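Local structure of 223aa long hypothetical arylmalonate decarboxylase (2DGD) at residues A[92-103]-A[200-210]. The protein is of uncertain function but is probably a lyase of the arylmalonate decarboxylase family, in the aspartate/glutamate racemase superfamily. Numbering follows the deposited sequence.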
loop_
_atom_site.group_PDB
_atom_site.type_symbol
_atom_site.label_atom_id
_atom_site.label_comp_id
_atom_site.label_asym_id
_atom_site.label_seq_id
_atom_site.Cartn_x
_atom_site.Cartn_y
_atom_site.Cartn_z
ATOM N N VAL A 92 -11.539 -11.767 -37.566
ATOM C CA VAL A 92 -10.841 -10.505 -37.372
ATOM C C VAL A 92 -11.737 -9.522 -36.629
ATOM O O VAL A 92 -12.962 -9.553 -36.773
ATOM C CB VAL A 92 -10.443 -9.872 -38.730
ATOM C CG1 VAL A 92 -11.684 -9.527 -39.531
ATOM C CG2 VAL A 92 -9.612 -8.628 -38.509
ATOM N N VAL A 93 -11.125 -8.661 -35.823
ATOM C CA VAL A 93 -11.868 -7.654 -35.089
ATOM C C VAL A 93 -11.652 -6.316 -35.778
ATOM O O VAL A 93 -10.519 -5.846 -35.900
ATOM C CB VAL A 93 -11.390 -7.533 -33.627
ATOM C CG1 VAL A 93 -12.032 -6.315 -32.970
ATOM C CG2 VAL A 93 -11.757 -8.780 -32.856
ATOM N N ILE A 94 -12.737 -5.713 -36.246
ATOM C CA ILE A 94 -12.656 -4.418 -36.903
ATOM C C ILE A 94 -13.170 -3.402 -35.896
ATOM O O ILE A 94 -14.367 -3.314 -35.657
ATOM C CB ILE A 94 -13.510 -4.391 -38.190
ATOM C CG1 ILE A 94 -12.957 -5.416 -39.185
ATOM C CG2 ILE A 94 -13.483 -3.000 -38.814
ATOM C CD1 ILE A 94 -13.763 -5.540 -40.451
ATOM N N PRO A 95 -12.259 -2.626 -35.283
ATOM C CA PRO A 95 -12.633 -1.618 -34.285
ATOM C C PRO A 95 -13.899 -0.812 -34.570
ATOM O O PRO A 95 -14.732 -0.638 -33.679
ATOM C CB PRO A 95 -11.370 -0.753 -34.162
ATOM C CG PRO A 95 -10.553 -1.095 -35.375
ATOM C CD PRO A 95 -10.823 -2.542 -35.593
ATOM N N GLU A 96 -14.055 -0.334 -35.801
ATOM C CA GLU A 96 -15.232 0.448 -36.169
ATOM C C GLU A 96 -16.528 -0.339 -35.941
ATOM O O GLU A 96 -17.516 0.202 -35.450
ATOM C CB GLU A 96 -15.123 0.888 -37.631
ATOM C CG GLU A 96 -16.251 1.785 -38.095
ATOM C CD GLU A 96 -15.786 2.836 -39.089
ATOM O OE1 GLU A 96 -15.053 3.774 -38.683
ATOM O OE2 GLU A 96 -16.154 2.719 -40.278
ATOM N N GLU A 97 -16.517 -1.620 -36.294
ATOM C CA GLU A 97 -17.685 -2.468 -36.109
ATOM C C GLU A 97 -17.890 -2.793 -34.630
ATOM O O GLU A 97 -19.012 -3.027 -34.189
ATOM C CB GLU A 97 -17.528 -3.764 -36.907
ATOM C CG GLU A 97 -17.441 -3.563 -38.414
ATOM C CD GLU A 97 -17.487 -4.880 -39.202
ATOM O OE1 GLU A 97 -17.423 -4.816 -40.457
ATOM O OE2 GLU A 97 -17.590 -5.970 -38.577
ATOM N N SER A 98 -16.799 -2.811 -33.871
ATOM C CA SER A 98 -16.853 -3.093 -32.438
ATOM C C SER A 98 -17.580 -1.945 -31.755
ATOM O O SER A 98 -18.397 -2.154 -30.856
ATOM C CB SER A 98 -15.441 -3.212 -31.863
ATOM O OG SER A 98 -14.709 -4.235 -32.506
ATOM N N VAL A 99 -17.268 -0.727 -32.188
ATOM C CA VAL A 99 -17.894 0.466 -31.643
ATOM C C VAL A 99 -19.398 0.370 -31.831
ATOM O O VAL A 99 -20.170 0.649 -30.920
ATOM C CB VAL A 99 -17.398 1.733 -32.362
ATOM C CG1 VAL A 99 -18.172 2.942 -31.874
ATOM C CG2 VAL A 99 -15.913 1.919 -32.120
ATOM N N TYR A 100 -19.807 -0.033 -33.029
ATOM C CA TYR A 100 -21.217 -0.156 -33.343
ATOM C C TYR A 100 -21.913 -1.145 -32.418
ATOM O O TYR A 100 -22.952 -0.834 -31.843
ATOM C CB TYR A 100 -21.401 -0.589 -34.794
ATOM C CG TYR A 100 -22.850 -0.689 -35.190
ATOM C CD1 TYR A 100 -23.610 0.454 -35.413
ATOM C CD2 TYR A 100 -23.481 -1.933 -35.285
ATOM C CE1 TYR A 100 -24.959 0.364 -35.718
ATOM C CE2 TYR A 100 -24.826 -2.033 -35.588
ATOM C CZ TYR A 100 -25.560 -0.882 -35.801
ATOM O OH TYR A 100 -26.899 -0.975 -36.087
ATOM N N GLU A 101 -21.343 -2.334 -32.270
ATOM C CA GLU A 101 -21.944 -3.340 -31.405
ATOM C C GLU A 101 -21.988 -2.874 -29.956
ATOM O O GLU A 101 -22.988 -3.070 -29.266
ATOM C CB GLU A 101 -21.179 -4.663 -31.507
ATOM C CG GLU A 101 -21.215 -5.282 -32.905
ATOM C CD GLU A 101 -22.631 -5.608 -33.382
ATOM O OE1 GLU A 101 -22.801 -5.883 -34.588
ATOM O OE2 GLU A 101 -23.571 -5.596 -32.553
ATOM N N LEU A 102 -20.910 -2.241 -29.503
ATOM C CA LEU A 102 -20.844 -1.748 -28.134
ATOM C C LEU A 102 -21.895 -0.676 -27.870
ATOM O O LEU A 102 -22.583 -0.714 -26.851
ATOM C CB LEU A 102 -19.452 -1.191 -27.837
ATOM C CG LEU A 102 -19.239 -0.677 -26.410
ATOM C CD1 LEU A 102 -19.572 -1.754 -25.397
ATOM C CD2 LEU A 102 -17.800 -0.227 -26.252
ATOM N N LEU A 103 -22.015 0.281 -28.787
ATOM C CA LEU A 103 -23.002 1.347 -28.642
ATOM C C LEU A 103 -24.409 0.760 -28.644
ATOM O O LEU A 103 -25.275 1.180 -27.871
ATOM C CB LEU A 103 -22.866 2.369 -29.772
ATOM C CG LEU A 103 -21.631 3.264 -29.721
ATOM C CD1 LEU A 103 -21.599 4.163 -30.944
ATOM C CD2 LEU A 103 -21.655 4.088 -28.460
ATOM N N VAL A 200 -16.954 6.030 -25.480
ATOM C CA VAL A 200 -16.322 4.950 -26.238
ATOM C C VAL A 200 -15.250 5.356 -27.242
ATOM O O VAL A 200 -15.521 6.077 -28.204
ATOM C CB VAL A 200 -17.393 4.134 -26.999
ATOM C CG1 VAL A 200 -16.746 2.990 -27.764
ATOM C CG2 VAL A 200 -18.429 3.611 -26.030
ATOM N N SER A 201 -14.030 4.882 -27.025
ATOM C CA SER A 201 -12.943 5.183 -27.948
ATOM C C SER A 201 -12.806 3.966 -28.837
ATOM O O SER A 201 -13.188 2.861 -28.455
ATOM C CB SER A 201 -11.634 5.406 -27.207
ATOM O OG SER A 201 -11.119 4.174 -26.755
ATOM N N GLU A 202 -12.247 4.163 -30.019
ATOM C CA GLU A 202 -12.107 3.066 -30.956
ATOM C C GLU A 202 -11.231 1.947 -30.403
ATOM O O GLU A 202 -11.532 0.762 -30.598
ATOM C CB GLU A 202 -11.561 3.596 -32.282
ATOM C CG GLU A 202 -11.771 2.657 -33.444
ATOM C CD GLU A 202 -11.769 3.372 -34.777
ATOM O OE1 GLU A 202 -11.688 2.682 -35.816
ATOM O OE2 GLU A 202 -11.859 4.621 -34.786
ATOM N N ASN A 203 -10.164 2.309 -29.694
ATOM C CA ASN A 203 -9.282 1.300 -29.136
ATOM C C ASN A 203 -9.961 0.491 -28.042
ATOM O O ASN A 203 -9.827 -0.729 -28.004
ATOM C CB ASN A 203 -7.989 1.931 -28.614
ATOM C CG ASN A 203 -7.105 2.447 -29.732
ATOM O OD1 ASN A 203 -7.124 1.916 -30.842
ATOM N ND2 ASN A 203 -6.316 3.475 -29.443
ATOM N N ALA A 204 -10.700 1.154 -27.161
ATOM C CA ALA A 204 -11.390 0.447 -26.086
ATOM C C ALA A 204 -12.436 -0.516 -26.657
ATOM O O ALA A 204 -12.593 -1.642 -26.175
ATOM C CB ALA A 204 -12.048 1.436 -25.146
ATOM N N ALA A 205 -13.154 -0.066 -27.683
ATOM C CA ALA A 205 -14.169 -0.889 -28.318
ATOM C C ALA A 205 -13.513 -2.121 -28.925
ATOM O O ALA A 205 -14.027 -3.231 -28.809
ATOM C CB ALA A 205 -14.884 -0.102 -29.387
ATOM N N ALA A 206 -12.370 -1.931 -29.569
ATOM C CA ALA A 206 -11.670 -3.053 -30.174
ATOM C C ALA A 206 -11.296 -4.105 -29.124
ATOM O O ALA A 206 -11.518 -5.298 -29.332
ATOM C CB ALA A 206 -10.432 -2.565 -30.887
HETATM N N MSE A 207 -10.731 -3.664 -28.000
HETATM C CA MSE A 207 -10.338 -4.588 -26.936
HETATM C C MSE A 207 -11.544 -5.290 -26.337
HETATM O O MSE A 207 -11.485 -6.471 -25.987
HETATM C CB MSE A 207 -9.582 -3.851 -25.838
HETATM C CG MSE A 207 -8.088 -3.974 -25.981
HETATM SE SE MSE A 207 -7.486 -5.819 -25.852
HETATM C CE MSE A 207 -6.702 -5.757 -24.076
ATOM N N TRP A 208 -12.635 -4.545 -26.215
ATOM C CA TRP A 208 -13.874 -5.082 -25.680
ATOM C C TRP A 208 -14.290 -6.311 -26.492
ATOM O O TRP A 208 -14.523 -7.383 -25.935
ATOM C CB TRP A 208 -14.957 -4.012 -25.757
ATOM C CG TRP A 208 -16.331 -4.501 -25.451
ATOM C CD1 TRP A 208 -16.843 -4.814 -24.221
ATOM C CD2 TRP A 208 -17.392 -4.707 -26.393
ATOM N NE1 TRP A 208 -18.159 -5.196 -24.339
ATOM C CE2 TRP A 208 -18.522 -5.141 -25.661
ATOM C CE3 TRP A 208 -17.497 -4.564 -27.785
ATOM C CZ2 TRP A 208 -19.748 -5.434 -26.278
ATOM C CZ3 TRP A 208 -18.716 -4.855 -28.398
ATOM C CH2 TRP A 208 -19.823 -5.284 -27.640
ATOM N N GLU A 209 -14.357 -6.149 -27.814
ATOM C CA GLU A 209 -14.751 -7.236 -28.702
ATOM C C GLU A 209 -13.772 -8.393 -28.674
ATOM O O GLU A 209 -14.177 -9.551 -28.584
ATOM C CB GLU A 209 -14.888 -6.739 -30.135
ATOM C CG GLU A 209 -15.664 -7.703 -31.016
ATOM C CD GLU A 209 -15.791 -7.229 -32.444
ATOM O OE1 GLU A 209 -14.984 -7.662 -33.295
ATOM O OE2 GLU A 209 -16.693 -6.415 -32.714
ATOM N N ALA A 210 -12.484 -8.084 -28.755
ATOM C CA ALA A 210 -11.459 -9.116 -28.746
ATOM C C ALA A 210 -11.496 -9.935 -27.461
ATOM O O ALA A 210 -11.499 -11.165 -27.495
ATOM C CB ALA A 210 -10.084 -8.482 -28.924
HETATM O O HOH W 1 -15.402 -6.627 -35.544
HETATM O O HOH W 2 -11.540 0.571 -37.727
#
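Leu102 lays its CD1 methyl over one face of the Trp208 indole, a CH-pi contact in which CD1 sits 3.8 Å from the centroid of the six-membered ring. With CG anti to the backbone N (chi1 170°), the Trp208 side chain reaches toward helix 95-103, while CB of Glu101 meets the ring at its edge. The other Leu102 methyl, CD2, packs 3.7 Å from Val200 CG1. With an alanine in place of Trp208, Leu102 CD1 would probably lose the surface it rests on, opening a gap beside helix 95-103. Next door, Ala205 is a small knob in a hole formed by Pro95, Ser98, Val99 and Leu102; its CB lies 3.6 Å from Val99 CG2. The small side chain is consistent with the close approach of the axes of 95-103 and 202-210, 7.8 Å at a crossing angle of 80°. Glu209 extends past Val93; Ser98 OG lies 3.0 Å from Glu209 OE2, a weak bond for which Ile94 O competes for the same proton. A water joins Glu202 OE1 to Glu96 N, and Glu202 OE2 accepts from Cys179 N. Val93 is backbone-bonded to Ile70 and Tyr72, and helix 202-214 follows strand 199-201, so this crossing joins the two parallel-sheet alpha/beta halves, as in the aspartate/glutamate racemase fold.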